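Long-range contacts in quinone oxidoreductase 1 (Escherichia coli, PDB 1QOR), which catalyses the NADPH-dependent one-electron reduction of quinones to semiquinones, working as a homodimer of the zinc-containing alcohol dehydrogenase family: residues L229-N240 and G257-S265; S121-Y129 and L276-I287. All blocks are in the same frame, centred on the assembly; numbering follows the deposited sequence.

Contact 1. Residues L229-N240 and G257-S265; sequences LQRRGLMVSFGN and GSLYVTRPS. With NDP (NADPH dihydro-nicotinamide-adenine-dinucleotide phosphate), chain D; SO4 (sulfate ion), chain C.
Leu-229 rests its CB against CD2 of Leu-259, and the same methyl lies 3.4 Å from Gln-230 O at the start of the type II turn from Gln-230 to Gly-233. At the corner, Arg-232 N donates to the O of Gly-257, which closes a helix in a Schellman motif. From Gly-233 onward the strands pair in parallel, as neighbours in a Rossmann sheet joined by a beta-alpha-beta crossover through helix 251-255. Gly-233 O takes Tyr-260 N almost straight on (2.9 Å). Leu-234 sets CD1 across CB of Tyr-260 at roughly a right angle; Met-235 N bonds to Tyr-260 O, its side chain running beside Val-261 on the other face. Val-236 CG1 meets CG of Pro-264, and the ladder ends as Ser-237 N donates to Thr-262 O. Strand 260-262 continues the sheet into the second subunit through an antiparallel ladder. A water bridges Ser-237 OG, Gly-239 O and Arg-263 NE. The Arg-263 chain bends at chi2 (-52°) and then runs extended, carrying one guanidinium face over Phe-238 C and Gly-239 N; NH1 holds O3 (2.9 Å) and NH2 holds O1 (3.2 Å) of a sulfate ion, probably from the crystallisation medium. Pro-264 O accepts the nicotinamide amide N7N at 2.9 Å. The sulfate bonds suggest a spot suited to an anion, while Pro-264 O, shared by N7N and Arg-263 NH1, probably limits turning of the carboxamide.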
loop_
_atom_site.group_PDB
_atom_site.type_symbol
_atom_site.label_atom_id
_atom_site.label_comp_id
_atom_site.label_asym_id
_atom_site.label_seq_id
_atom_site.Cartn_x
_atom_site.Cartn_y
_atom_site.Cartn_z
ATOM N N LEU A 229 3.944 -2.425 -13.119
ATOM C CA LEU A 229 3.342 -3.403 -12.216
ATOM C C LEU A 229 2.117 -4.143 -12.690
ATOM O O LEU A 229 1.292 -3.585 -13.378
ATOM C CB LEU A 229 3.021 -2.681 -10.896
ATOM C CG LEU A 229 3.636 -2.888 -9.498
ATOM C CD1 LEU A 229 4.812 -3.786 -9.355
ATOM C CD2 LEU A 229 3.839 -1.503 -8.882
ATOM N N GLN A 230 2.056 -5.419 -12.339
ATOM C CA GLN A 230 0.920 -6.265 -12.630
ATOM C C GLN A 230 -0.267 -5.858 -11.700
ATOM O O GLN A 230 -0.078 -5.246 -10.610
ATOM C CB GLN A 230 1.250 -7.724 -12.302
ATOM C CG GLN A 230 2.193 -8.400 -13.248
ATOM C CD GLN A 230 2.555 -9.819 -12.792
ATOM O OE1 GLN A 230 1.855 -10.401 -11.976
ATOM N NE2 GLN A 230 3.673 -10.352 -13.287
ATOM N N ARG A 231 -1.465 -6.260 -12.115
ATOM C CA ARG A 231 -2.675 -6.017 -11.391
ATOM C C ARG A 231 -2.392 -6.509 -9.976
ATOM O O ARG A 231 -1.792 -7.568 -9.789
ATOM C CB ARG A 231 -3.784 -6.839 -12.036
ATOM C CG ARG A 231 -5.160 -6.627 -11.444
ATOM C CD ARG A 231 -6.271 -6.898 -12.509
ATOM N NE ARG A 231 -6.230 -8.259 -13.022
ATOM C CZ ARG A 231 -6.335 -9.343 -12.250
ATOM N NH1 ARG A 231 -6.497 -9.231 -10.932
ATOM N NH2 ARG A 231 -6.235 -10.552 -12.786
ATOM N N ARG A 232 -2.741 -5.681 -8.987
ATOM C CA ARG A 232 -2.553 -5.994 -7.576
ATOM C C ARG A 232 -1.116 -6.174 -7.154
ATOM O O ARG A 232 -0.864 -6.861 -6.171
ATOM C CB ARG A 232 -3.318 -7.250 -7.184
ATOM C CG ARG A 232 -4.822 -7.155 -7.306
ATOM C CD ARG A 232 -5.356 -8.140 -6.331
ATOM N NE ARG A 232 -6.101 -9.193 -6.977
ATOM C CZ ARG A 232 -6.309 -10.388 -6.435
ATOM N NH1 ARG A 232 -5.807 -10.676 -5.233
ATOM N NH2 ARG A 232 -7.056 -11.276 -7.087
ATOM N N GLY A 233 -0.183 -5.602 -7.903
ATOM C CA GLY A 233 1.228 -5.687 -7.556
ATOM C C GLY A 233 1.564 -4.775 -6.392
ATOM O O GLY A 233 0.730 -3.963 -5.949
ATOM N N LEU A 234 2.795 -4.874 -5.904
ATOM C CA LEU A 234 3.238 -4.091 -4.761
ATOM C C LEU A 234 4.334 -3.123 -5.079
ATOM O O LEU A 234 5.387 -3.536 -5.547
ATOM C CB LEU A 234 3.724 -5.006 -3.656
ATOM C CG LEU A 234 4.333 -4.320 -2.419
ATOM C CD1 LEU A 234 3.293 -3.567 -1.519
ATOM C CD2 LEU A 234 5.030 -5.415 -1.611
ATOM N N MET A 235 4.097 -1.840 -4.808
ATOM C CA MET A 235 5.080 -0.793 -5.035
ATOM C C MET A 235 5.735 -0.482 -3.680
ATOM O O MET A 235 5.023 -0.122 -2.717
ATOM C CB MET A 235 4.394 0.451 -5.636
ATOM C CG MET A 235 5.209 1.740 -5.575
ATOM S SD MET A 235 6.721 1.690 -6.567
ATOM C CE MET A 235 7.195 3.429 -6.781
ATOM N N VAL A 236 7.053 -0.719 -3.569
ATOM C CA VAL A 236 7.804 -0.435 -2.348
ATOM C C VAL A 236 8.603 0.855 -2.502
ATOM O O VAL A 236 9.628 0.894 -3.195
ATOM C CB VAL A 236 8.726 -1.618 -1.945
ATOM C CG1 VAL A 236 9.395 -1.353 -0.544
ATOM C CG2 VAL A 236 7.907 -2.933 -1.896
ATOM N N SER A 237 8.072 1.959 -1.966
ATOM C CA SER A 237 8.754 3.257 -2.029
ATOM C C SER A 237 9.618 3.345 -0.757
ATOM O O SER A 237 9.089 3.476 0.351
ATOM C CB SER A 237 7.717 4.361 -2.046
ATOM O OG SER A 237 8.345 5.615 -2.242
ATOM N N PHE A 238 10.945 3.245 -0.888
ATOM C CA PHE A 238 11.781 3.210 0.306
ATOM C C PHE A 238 12.928 4.183 0.309
ATOM O O PHE A 238 13.858 4.032 1.089
ATOM C CB PHE A 238 12.255 1.752 0.574
ATOM C CG PHE A 238 13.374 1.265 -0.337
ATOM C CD1 PHE A 238 13.092 0.753 -1.596
ATOM C CD2 PHE A 238 14.705 1.286 0.104
ATOM C CE1 PHE A 238 14.105 0.259 -2.420
ATOM C CE2 PHE A 238 15.743 0.808 -0.697
ATOM C CZ PHE A 238 15.448 0.286 -1.970
ATOM N N GLY A 239 12.868 5.181 -0.562
ATOM C CA GLY A 239 13.920 6.177 -0.624
ATOM C C GLY A 239 13.366 7.466 -1.226
ATOM O O GLY A 239 12.254 7.482 -1.746
ATOM N N ASN A 240 14.112 8.565 -1.087
ATOM C CA ASN A 240 13.721 9.868 -1.628
ATOM C C ASN A 240 14.968 10.459 -2.316
ATOM O O ASN A 240 15.167 11.679 -2.229
ATOM C CB ASN A 240 13.335 10.876 -0.512
ATOM C CG ASN A 240 12.654 10.238 0.666
ATOM O OD1 ASN A 240 13.128 10.354 1.789
ATOM N ND2 ASN A 240 11.562 9.546 0.430
ATOM N N GLY A 257 -4.335 -0.447 -11.566
ATOM C CA GLY A 257 -4.535 -1.867 -11.307
ATOM C C GLY A 257 -4.801 -2.354 -9.890
ATOM O O GLY A 257 -4.520 -3.532 -9.599
ATOM N N SER A 258 -5.394 -1.509 -9.020
ATOM C CA SER A 258 -5.672 -1.889 -7.622
ATOM C C SER A 258 -4.359 -2.322 -6.957
ATOM O O SER A 258 -4.265 -3.369 -6.329
ATOM C CB SER A 258 -6.678 -3.036 -7.568
ATOM O OG SER A 258 -7.950 -2.639 -8.083
ATOM N N LEU A 259 -3.353 -1.466 -7.088
ATOM C CA LEU A 259 -2.028 -1.720 -6.569
ATOM C C LEU A 259 -1.929 -1.454 -5.070
ATOM O O LEU A 259 -2.819 -0.816 -4.475
ATOM C CB LEU A 259 -1.054 -0.776 -7.282
ATOM C CG LEU A 259 -1.034 -0.802 -8.825
ATOM C CD1 LEU A 259 -0.053 0.228 -9.392
ATOM C CD2 LEU A 259 -0.647 -2.214 -9.270
ATOM N N TYR A 260 -0.889 -2.041 -4.462
ATOM C CA TYR A 260 -0.555 -1.807 -3.069
ATOM C C TYR A 260 0.741 -0.965 -3.060
ATOM O O TYR A 260 1.541 -0.988 -4.010
ATOM C CB TYR A 260 -0.277 -3.071 -2.308
ATOM C CG TYR A 260 -1.432 -4.016 -2.126
ATOM C CD1 TYR A 260 -1.918 -4.777 -3.192
ATOM C CD2 TYR A 260 -1.951 -4.273 -0.850
ATOM C CE1 TYR A 260 -2.866 -5.770 -2.989
ATOM C CE2 TYR A 260 -2.914 -5.274 -0.641
ATOM C CZ TYR A 260 -3.347 -6.001 -1.709
ATOM O OH TYR A 260 -4.261 -6.972 -1.499
ATOM N N VAL A 261 0.875 -0.112 -2.051
ATOM C CA VAL A 261 2.088 0.660 -1.875
ATOM C C VAL A 261 2.417 0.706 -0.375
ATOM O O VAL A 261 1.518 0.695 0.483
ATOM C CB VAL A 261 2.026 2.051 -2.558
ATOM C CG1 VAL A 261 0.855 2.811 -2.082
ATOM C CG2 VAL A 261 3.309 2.857 -2.251
ATOM N N THR A 262 3.707 0.674 -0.059
ATOM C CA THR A 262 4.139 0.721 1.322
ATOM C C THR A 262 5.370 1.576 1.303
ATOM O O THR A 262 6.003 1.708 0.251
ATOM C CB THR A 262 4.454 -0.669 1.901
ATOM O OG1 THR A 262 4.838 -0.537 3.284
ATOM C CG2 THR A 262 5.591 -1.364 1.104
ATOM N N ARG A 263 5.591 2.316 2.395
ATOM C CA ARG A 263 6.761 3.185 2.501
ATOM C C ARG A 263 7.426 2.770 3.820
ATOM O O ARG A 263 7.159 3.343 4.870
ATOM C CB ARG A 263 6.345 4.650 2.507
ATOM C CG ARG A 263 7.433 5.592 2.003
ATOM C CD ARG A 263 8.799 5.383 2.721
ATOM N NE ARG A 263 9.842 6.262 2.183
ATOM C CZ ARG A 263 11.114 6.243 2.572
ATOM N NH1 ARG A 263 11.529 5.380 3.500
ATOM N NH2 ARG A 263 11.962 7.129 2.067
ATOM N N PRO A 264 8.308 1.758 3.767
ATOM C CA PRO A 264 9.003 1.242 4.954
ATOM C C PRO A 264 10.304 1.950 5.360
ATOM O O PRO A 264 10.912 2.704 4.586
ATOM C CB PRO A 264 9.282 -0.210 4.552
ATOM C CG PRO A 264 9.706 -0.033 3.110
ATOM C CD PRO A 264 8.728 1.010 2.554
ATOM N N SER A 265 10.712 1.684 6.597
ATOM C CA SER A 265 11.949 2.209 7.136
ATOM C C SER A 265 12.500 1.064 7.984
ATOM O O SER A 265 11.780 0.115 8.322
ATOM C CB SER A 265 11.726 3.485 7.969
ATOM O OG SER A 265 11.153 3.157 9.216
HETATM P PA NDP D . 23.176 5.157 -3.092
HETATM O O1A NDP D . 24.603 4.818 -2.860
HETATM O O2A NDP D . 22.302 4.143 -3.740
HETATM O O5B NDP D . 23.043 6.528 -3.803
HETATM C C5B NDP D . 21.841 6.995 -4.357
HETATM C C4B NDP D . 21.800 6.616 -5.806
HETATM O O4B NDP D . 20.449 6.898 -6.146
HETATM C C3B NDP D . 22.645 7.451 -6.778
HETATM O O3B NDP D . 23.997 6.922 -6.826
HETATM C C2B NDP D . 21.798 7.440 -8.042
HETATM O O2B NDP D . 22.226 6.353 -8.852
HETATM C C1B NDP D . 20.308 7.254 -7.514
HETATM N N9A NDP D . 19.636 8.519 -7.850
HETATM C C8A NDP D . 18.644 8.708 -8.721
HETATM N N7A NDP D . 18.336 10.010 -8.782
HETATM C C5A NDP D . 19.160 10.587 -7.937
HETATM C C6A NDP D . 19.226 11.953 -7.691
HETATM N N6A NDP D . 18.438 12.836 -8.292
HETATM N N1A NDP D . 20.150 12.336 -6.809
HETATM C C2A NDP D . 20.983 11.461 -6.180
HETATM N N3A NDP D . 20.914 10.151 -6.429
HETATM C C4A NDP D . 19.994 9.696 -7.330
HETATM O O3 NDP D . 22.625 5.362 -1.615
HETATM P PN NDP D . 22.325 4.427 -0.377
HETATM O O1N NDP D . 22.682 2.988 -0.649
HETATM O O2N NDP D . 22.864 5.094 0.868
HETATM O O5D NDP D . 20.685 4.580 -0.349
HETATM C C5D NDP D . 19.820 4.264 -1.431
HETATM C C4D NDP D . 18.425 4.715 -1.153
HETATM O O4D NDP D . 17.823 3.889 -0.131
HETATM C C3D NDP D . 18.335 6.153 -0.656
HETATM O O3D NDP D . 17.216 6.811 -1.260
HETATM C C2D NDP D . 18.126 5.945 0.860
HETATM O O2D NDP D . 17.516 7.060 1.460
HETATM C C1D NDP D . 17.224 4.746 0.922
HETATM N N1N NDP D . 17.261 3.816 2.083
HETATM C C2N NDP D . 16.084 3.428 2.674
HETATM C C3N NDP D . 16.142 2.554 3.745
HETATM C C7N NDP D . 14.865 2.062 4.413
HETATM O O7N NDP D . 14.902 1.253 5.333
HETATM N N7N NDP D . 13.754 2.568 3.919
HETATM C C4N NDP D . 17.345 2.062 4.221
HETATM C C5N NDP D . 18.536 2.465 3.603
HETATM C C6N NDP D . 18.477 3.350 2.540
HETATM P P2B NDP D . 22.066 6.402 -10.509
HETATM O O1X NDP D . 22.361 5.021 -10.947
HETATM O O2X NDP D . 20.675 6.800 -10.760
HETATM O O3X NDP D . 23.051 7.421 -10.916
HETATM S S SO4 C . 15.234 6.489 4.172
HETATM O O1 SO4 C . 14.801 7.597 3.502
HETATM O O2 SO4 C . 16.692 6.343 4.010
HETATM O O3 SO4 C . 14.362 5.401 3.940
HETATM O O4 SO4 C . 15.082 6.439 5.510
HETATM O O HOH W 1 9.739 7.218 -0.509
#

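Contact 2. Residues S121-Y129 and L276-I287; sequences SFLKGLTVY and LTEASNELFSLI. With NDP (NADPH dihydro-nicotinamide-adenine-dinucleotide phosphate), chain D.
Leu-283 and Phe-122 interlock as reciprocal knobs into holes where segments 121-129 and 276-287, of helices 115-135 and 273-288, cross at 106°, their local axes 9.8 Å apart. Leu-283 enters among Ser-121, Phe-122, Gly-125 and Leu-126. Its chi1 of 177° swings CG away from the backbone N, so that CD1 reaches Gly-125 CA at 4.0 Å and CD2 turns toward Ser-121 O and the Phe-122 ring. The fit depends on Gly-125 having no side chain: a CB modelled there would collide with Leu-283 CD1.

Phe-122 answers from the other helix, its ring lodged among Leu-276, Ser-280, Leu-283 and Phe-284. CZ meets Leu-276 CD1 at 3.7 Å, with the two side chains nearly perpendicular, and Leu-126 CD1 of its own helix covers one ring face. The Phe-284 ring is tilted only 25° from it but slid so far aside that the centroids are 5.8 Å apart and overlap is slight; Phe-122 CE1 and Phe-284 CZ make the near approach. Val-86 and Ala-107, from strands 84-87 and 106-108 of the mixed sheet, also touch the Phe-122 ring. Replacing this ring by an alanine side chain is likely to open a gap between Leu-276 and Phe-284 and leave the Leu-283 CD2 methyl without its aromatic neighbour.

Tyr-129, one turn beyond Leu-126, takes Ala-279 over a ring face in a CH-pi contact, CA lying 4.2 Å from the centroid, while its CE1 reaches Glu-282 CG. The opposite side of helix 121-129 bears on the cofactor: Leu-123 and Thr-127 line the nicotinamide. At the edge of the Phe-122 ring, in its plane, sits Ser-280 OG, 3.4 Å from CE1; this hydroxyl donates to Leu-276 O from above the carbonyl plane, on the face opposite to Ser-280 N.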
loop_
_atom_site.group_PDB
_atom_site.type_symbol
_atom_site.label_atom_id
_atom_site.label_comp_id
_atom_site.label_asym_id
_atom_site.label_seq_id
_atom_site.Cartn_x
_atom_site.Cartn_y
_atom_site.Cartn_z
ATOM N N SER A 121 28.285 -2.198 5.036
ATOM C CA SER A 121 27.141 -3.014 4.725
ATOM C C SER A 121 26.133 -3.319 5.791
ATOM O O SER A 121 25.162 -4.030 5.496
ATOM C CB SER A 121 27.707 -4.365 4.289
ATOM O OG SER A 121 28.379 -4.947 5.413
ATOM N N PHE A 122 26.348 -2.870 7.021
ATOM C CA PHE A 122 25.389 -3.219 8.078
ATOM C C PHE A 122 23.966 -2.607 7.913
ATOM O O PHE A 122 22.978 -3.331 7.815
ATOM C CB PHE A 122 25.984 -2.954 9.472
ATOM C CG PHE A 122 25.276 -3.705 10.582
ATOM C CD1 PHE A 122 25.191 -5.100 10.555
ATOM C CD2 PHE A 122 24.668 -3.015 11.632
ATOM C CE1 PHE A 122 24.507 -5.797 11.561
ATOM C CE2 PHE A 122 23.984 -3.704 12.641
ATOM C CZ PHE A 122 23.906 -5.092 12.605
ATOM N N LEU A 123 23.867 -1.283 7.859
ATOM C CA LEU A 123 22.571 -0.631 7.677
ATOM C C LEU A 123 21.963 -1.039 6.323
ATOM O O LEU A 123 20.819 -1.436 6.248
ATOM C CB LEU A 123 22.725 0.905 7.728
ATOM C CG LEU A 123 21.425 1.719 7.877
ATOM C CD1 LEU A 123 21.677 3.076 8.587
ATOM C CD2 LEU A 123 20.824 1.952 6.510
ATOM N N LYS A 124 22.746 -0.945 5.249
ATOM C CA LYS A 124 22.251 -1.293 3.930
ATOM C C LYS A 124 21.898 -2.801 3.793
ATOM O O LYS A 124 20.898 -3.162 3.130
ATOM C CB LYS A 124 23.280 -0.870 2.890
ATOM C CG LYS A 124 23.529 0.636 2.808
ATOM C CD LYS A 124 24.850 0.927 2.038
ATOM C CE LYS A 124 25.426 2.341 2.306
ATOM N NZ LYS A 124 25.945 2.617 3.729
ATOM N N GLY A 125 22.654 -3.680 4.453
ATOM C CA GLY A 125 22.376 -5.113 4.344
ATOM C C GLY A 125 21.120 -5.500 5.106
ATOM O O GLY A 125 20.352 -6.394 4.688
ATOM N N LEU A 126 20.919 -4.875 6.269
ATOM C CA LEU A 126 19.703 -5.134 7.065
ATOM C C LEU A 126 18.496 -4.654 6.234
ATOM O O LEU A 126 17.395 -5.258 6.270
ATOM C CB LEU A 126 19.787 -4.370 8.389
ATOM C CG LEU A 126 20.863 -4.845 9.391
ATOM C CD1 LEU A 126 20.777 -3.966 10.601
ATOM C CD2 LEU A 126 20.630 -6.277 9.852
ATOM N N THR A 127 18.687 -3.555 5.506
ATOM C CA THR A 127 17.640 -3.052 4.633
ATOM C C THR A 127 17.343 -4.076 3.511
ATOM O O THR A 127 16.190 -4.449 3.269
ATOM C CB THR A 127 18.079 -1.759 3.986
ATOM O OG1 THR A 127 18.404 -0.836 5.021
ATOM C CG2 THR A 127 16.971 -1.176 3.128
ATOM N N VAL A 128 18.394 -4.599 2.876
ATOM C CA VAL A 128 18.164 -5.553 1.797
ATOM C C VAL A 128 17.487 -6.786 2.361
ATOM O O VAL A 128 16.567 -7.337 1.754
ATOM C CB VAL A 128 19.465 -5.898 1.028
ATOM C CG1 VAL A 128 19.272 -7.149 0.173
ATOM C CG2 VAL A 128 19.864 -4.714 0.169
ATOM N N TYR A 129 17.898 -7.189 3.551
ATOM C CA TYR A 129 17.291 -8.353 4.144
ATOM C C TYR A 129 15.775 -8.180 4.374
ATOM O O TYR A 129 14.986 -9.052 3.956
ATOM C CB TYR A 129 17.997 -8.717 5.460
ATOM C CG TYR A 129 17.299 -9.813 6.245
ATOM C CD1 TYR A 129 17.418 -11.150 5.876
ATOM C CD2 TYR A 129 16.510 -9.501 7.365
ATOM C CE1 TYR A 129 16.799 -12.137 6.582
ATOM C CE2 TYR A 129 15.875 -10.495 8.098
ATOM C CZ TYR A 129 16.042 -11.801 7.699
ATOM O OH TYR A 129 15.535 -12.795 8.483
ATOM N N LEU A 276 17.202 -7.957 15.322
ATOM C CA LEU A 276 18.507 -7.493 14.896
ATOM C C LEU A 276 19.434 -8.717 14.778
ATOM O O LEU A 276 20.169 -8.866 13.796
ATOM C CB LEU A 276 19.058 -6.478 15.903
ATOM C CG LEU A 276 20.502 -5.975 15.721
ATOM C CD1 LEU A 276 20.686 -5.284 14.378
ATOM C CD2 LEU A 276 20.859 -5.032 16.851
ATOM N N THR A 277 19.320 -9.615 15.753
ATOM C CA THR A 277 20.105 -10.838 15.823
ATOM C C THR A 277 19.846 -11.829 14.678
ATOM O O THR A 277 20.791 -12.324 14.054
ATOM C CB THR A 277 19.883 -11.521 17.172
ATOM O OG1 THR A 277 20.561 -10.786 18.197
ATOM C CG2 THR A 277 20.433 -12.912 17.146
ATOM N N GLU A 278 18.584 -12.143 14.417
ATOM C CA GLU A 278 18.254 -13.047 13.321
ATOM C C GLU A 278 18.748 -12.480 11.969
ATOM O O GLU A 278 19.401 -13.199 11.169
ATOM C CB GLU A 278 16.753 -13.286 13.253
ATOM N N ALA A 279 18.508 -11.185 11.744
ATOM C CA ALA A 279 18.932 -10.546 10.511
ATOM C C ALA A 279 20.457 -10.466 10.364
ATOM O O ALA A 279 20.961 -10.639 9.256
ATOM C CB ALA A 279 18.310 -9.168 10.389
ATOM N N SER A 280 21.177 -10.179 11.456
ATOM C CA SER A 280 22.648 -10.073 11.440
ATOM C C SER A 280 23.258 -11.428 11.137
ATOM O O SER A 280 24.287 -11.526 10.461
ATOM C CB SER A 280 23.209 -9.656 12.813
ATOM O OG SER A 280 22.880 -8.333 13.144
ATOM N N ASN A 281 22.665 -12.461 11.721
ATOM C CA ASN A 281 23.165 -13.806 11.515
ATOM C C ASN A 281 23.119 -14.150 10.038
ATOM O O ASN A 281 24.092 -14.670 9.482
ATOM C CB ASN A 281 22.406 -14.809 12.387
ATOM C CG ASN A 281 22.790 -14.685 13.843
ATOM O OD1 ASN A 281 23.839 -14.131 14.173
ATOM N ND2 ASN A 281 21.943 -15.157 14.717
ATOM N N GLU A 282 22.016 -13.819 9.390
ATOM C CA GLU A 282 21.901 -14.064 7.962
ATOM C C GLU A 282 22.973 -13.263 7.197
ATOM O O GLU A 282 23.806 -13.832 6.479
ATOM C CB GLU A 282 20.517 -13.635 7.471
ATOM C CG GLU A 282 19.437 -14.406 8.128
ATOM C CD GLU A 282 19.526 -15.862 7.780
ATOM O OE1 GLU A 282 20.028 -16.158 6.668
ATOM O OE2 GLU A 282 19.070 -16.697 8.600
ATOM N N LEU A 283 22.917 -11.945 7.340
ATOM C CA LEU A 283 23.840 -11.045 6.683
ATOM C C LEU A 283 25.311 -11.440 6.859
ATOM O O LEU A 283 26.084 -11.492 5.904
ATOM C CB LEU A 283 23.612 -9.608 7.216
ATOM C CG LEU A 283 24.548 -8.541 6.678
ATOM C CD1 LEU A 283 24.434 -8.420 5.149
ATOM C CD2 LEU A 283 24.286 -7.209 7.357
ATOM N N PHE A 284 25.709 -11.645 8.102
ATOM C CA PHE A 284 27.091 -11.967 8.416
ATOM C C PHE A 284 27.526 -13.271 7.775
ATOM O O PHE A 284 28.678 -13.405 7.371
ATOM C CB PHE A 284 27.297 -12.088 9.938
ATOM C CG PHE A 284 27.233 -10.778 10.677
ATOM C CD1 PHE A 284 27.394 -9.567 10.002
ATOM C CD2 PHE A 284 27.063 -10.766 12.070
ATOM C CE1 PHE A 284 27.395 -8.379 10.690
ATOM C CE2 PHE A 284 27.062 -9.559 12.773
ATOM C CZ PHE A 284 27.234 -8.367 12.072
ATOM N N SER A 285 26.629 -14.242 7.726
ATOM C CA SER A 285 27.034 -15.496 7.173
ATOM C C SER A 285 27.244 -15.401 5.656
ATOM O O SER A 285 28.149 -16.017 5.130
ATOM C CB SER A 285 26.084 -16.613 7.608
ATOM O OG SER A 285 24.875 -16.528 6.898
ATOM N N LEU A 286 26.535 -14.484 5.002
ATOM C CA LEU A 286 26.624 -14.286 3.561
ATOM C C LEU A 286 27.877 -13.517 3.168
ATOM O O LEU A 286 28.410 -13.712 2.073
ATOM C CB LEU A 286 25.388 -13.549 3.068
ATOM C CG LEU A 286 24.224 -14.246 2.325
ATOM C CD1 LEU A 286 24.223 -15.778 2.305
ATOM C CD2 LEU A 286 22.921 -13.688 2.881
ATOM N N ILE A 287 28.316 -12.600 4.030
ATOM C CA ILE A 287 29.537 -11.829 3.767
ATOM C C ILE A 287 30.796 -12.693 4.051
ATOM O O ILE A 287 31.749 -12.680 3.256
ATOM C CB ILE A 287 29.590 -10.549 4.620
ATOM C CG1 ILE A 287 28.540 -9.568 4.137
ATOM C CG2 ILE A 287 30.967 -9.913 4.546
ATOM C CD1 ILE A 287 28.307 -8.428 5.111
HETATM P PA NDP D . 23.176 5.157 -3.092
HETATM O O1A NDP D . 24.603 4.818 -2.860
HETATM O O2A NDP D . 22.302 4.143 -3.740
HETATM O O5B NDP D . 23.043 6.528 -3.803
HETATM C C5B NDP D . 21.841 6.995 -4.357
HETATM C C4B NDP D . 21.800 6.616 -5.806
HETATM O O4B NDP D . 20.449 6.898 -6.146
HETATM C C3B NDP D . 22.645 7.451 -6.778
HETATM O O3B NDP D . 23.997 6.922 -6.826
HETATM C C2B NDP D . 21.798 7.440 -8.042
HETATM O O2B NDP D . 22.226 6.353 -8.852
HETATM C C1B NDP D . 20.308 7.254 -7.514
HETATM N N9A NDP D . 19.636 8.519 -7.850
HETATM C C8A NDP D . 18.644 8.708 -8.721
HETATM N N7A NDP D . 18.336 10.010 -8.782
HETATM C C5A NDP D . 19.160 10.587 -7.937
HETATM C C6A NDP D . 19.226 11.953 -7.691
HETATM N N6A NDP D . 18.438 12.836 -8.292
HETATM N N1A NDP D . 20.150 12.336 -6.809
HETATM C C2A NDP D . 20.983 11.461 -6.180
HETATM N N3A NDP D . 20.914 10.151 -6.429
HETATM C C4A NDP D . 19.994 9.696 -7.330
HETATM O O3 NDP D . 22.625 5.362 -1.615
HETATM P PN NDP D . 22.325 4.427 -0.377
HETATM O O1N NDP D . 22.682 2.988 -0.649
HETATM O O2N NDP D . 22.864 5.094 0.868
HETATM O O5D NDP D . 20.685 4.580 -0.349
HETATM C C5D NDP D . 19.820 4.264 -1.431
HETATM C C4D NDP D . 18.425 4.715 -1.153
HETATM O O4D NDP D . 17.823 3.889 -0.131
HETATM C C3D NDP D . 18.335 6.153 -0.656
HETATM O O3D NDP D . 17.216 6.811 -1.260
HETATM C C2D NDP D . 18.126 5.945 0.860
HETATM O O2D NDP D . 17.516 7.060 1.460
HETATM C C1D NDP D . 17.224 4.746 0.922
HETATM N N1N NDP D . 17.261 3.816 2.083
HETATM C C2N NDP D . 16.084 3.428 2.674
HETATM C C3N NDP D . 16.142 2.554 3.745
HETATM C C7N NDP D . 14.865 2.062 4.413
HETATM O O7N NDP D . 14.902 1.253 5.333
HETATM N N7N NDP D . 13.754 2.568 3.919
HETATM C C4N NDP D . 17.345 2.062 4.221
HETATM C C5N NDP D . 18.536 2.465 3.603
HETATM C C6N NDP D . 18.477 3.350 2.540
HETATM P P2B NDP D . 22.066 6.402 -10.509
HETATM O O1X NDP D . 22.361 5.021 -10.947
HETATM O O2X NDP D . 20.675 6.800 -10.760
HETATM O O3X NDP D . 23.051 7.421 -10.916
#

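From the N terminus, the chain first passes through much of the sheet rich in antiparallel strands and then enters helix 115-135, where contact 2 opens. It next builds five strands of the parallel Rossmann sheet. Contact 1 then closes a short loop, pairing strand 233-237 with strand 260-262. Only afterwards does helix 273-288 return to helix 115-135 and close contact 2, a loop of 146 intervening residues with contact 1 nested inside. Their centres lie 23 Å apart. Contact 1 adds the sixth strand, from which the sheet continues into the second subunit, contact 2 joins two helices beside the mixed sheet, and both reach NADPH at its nicotinamide end.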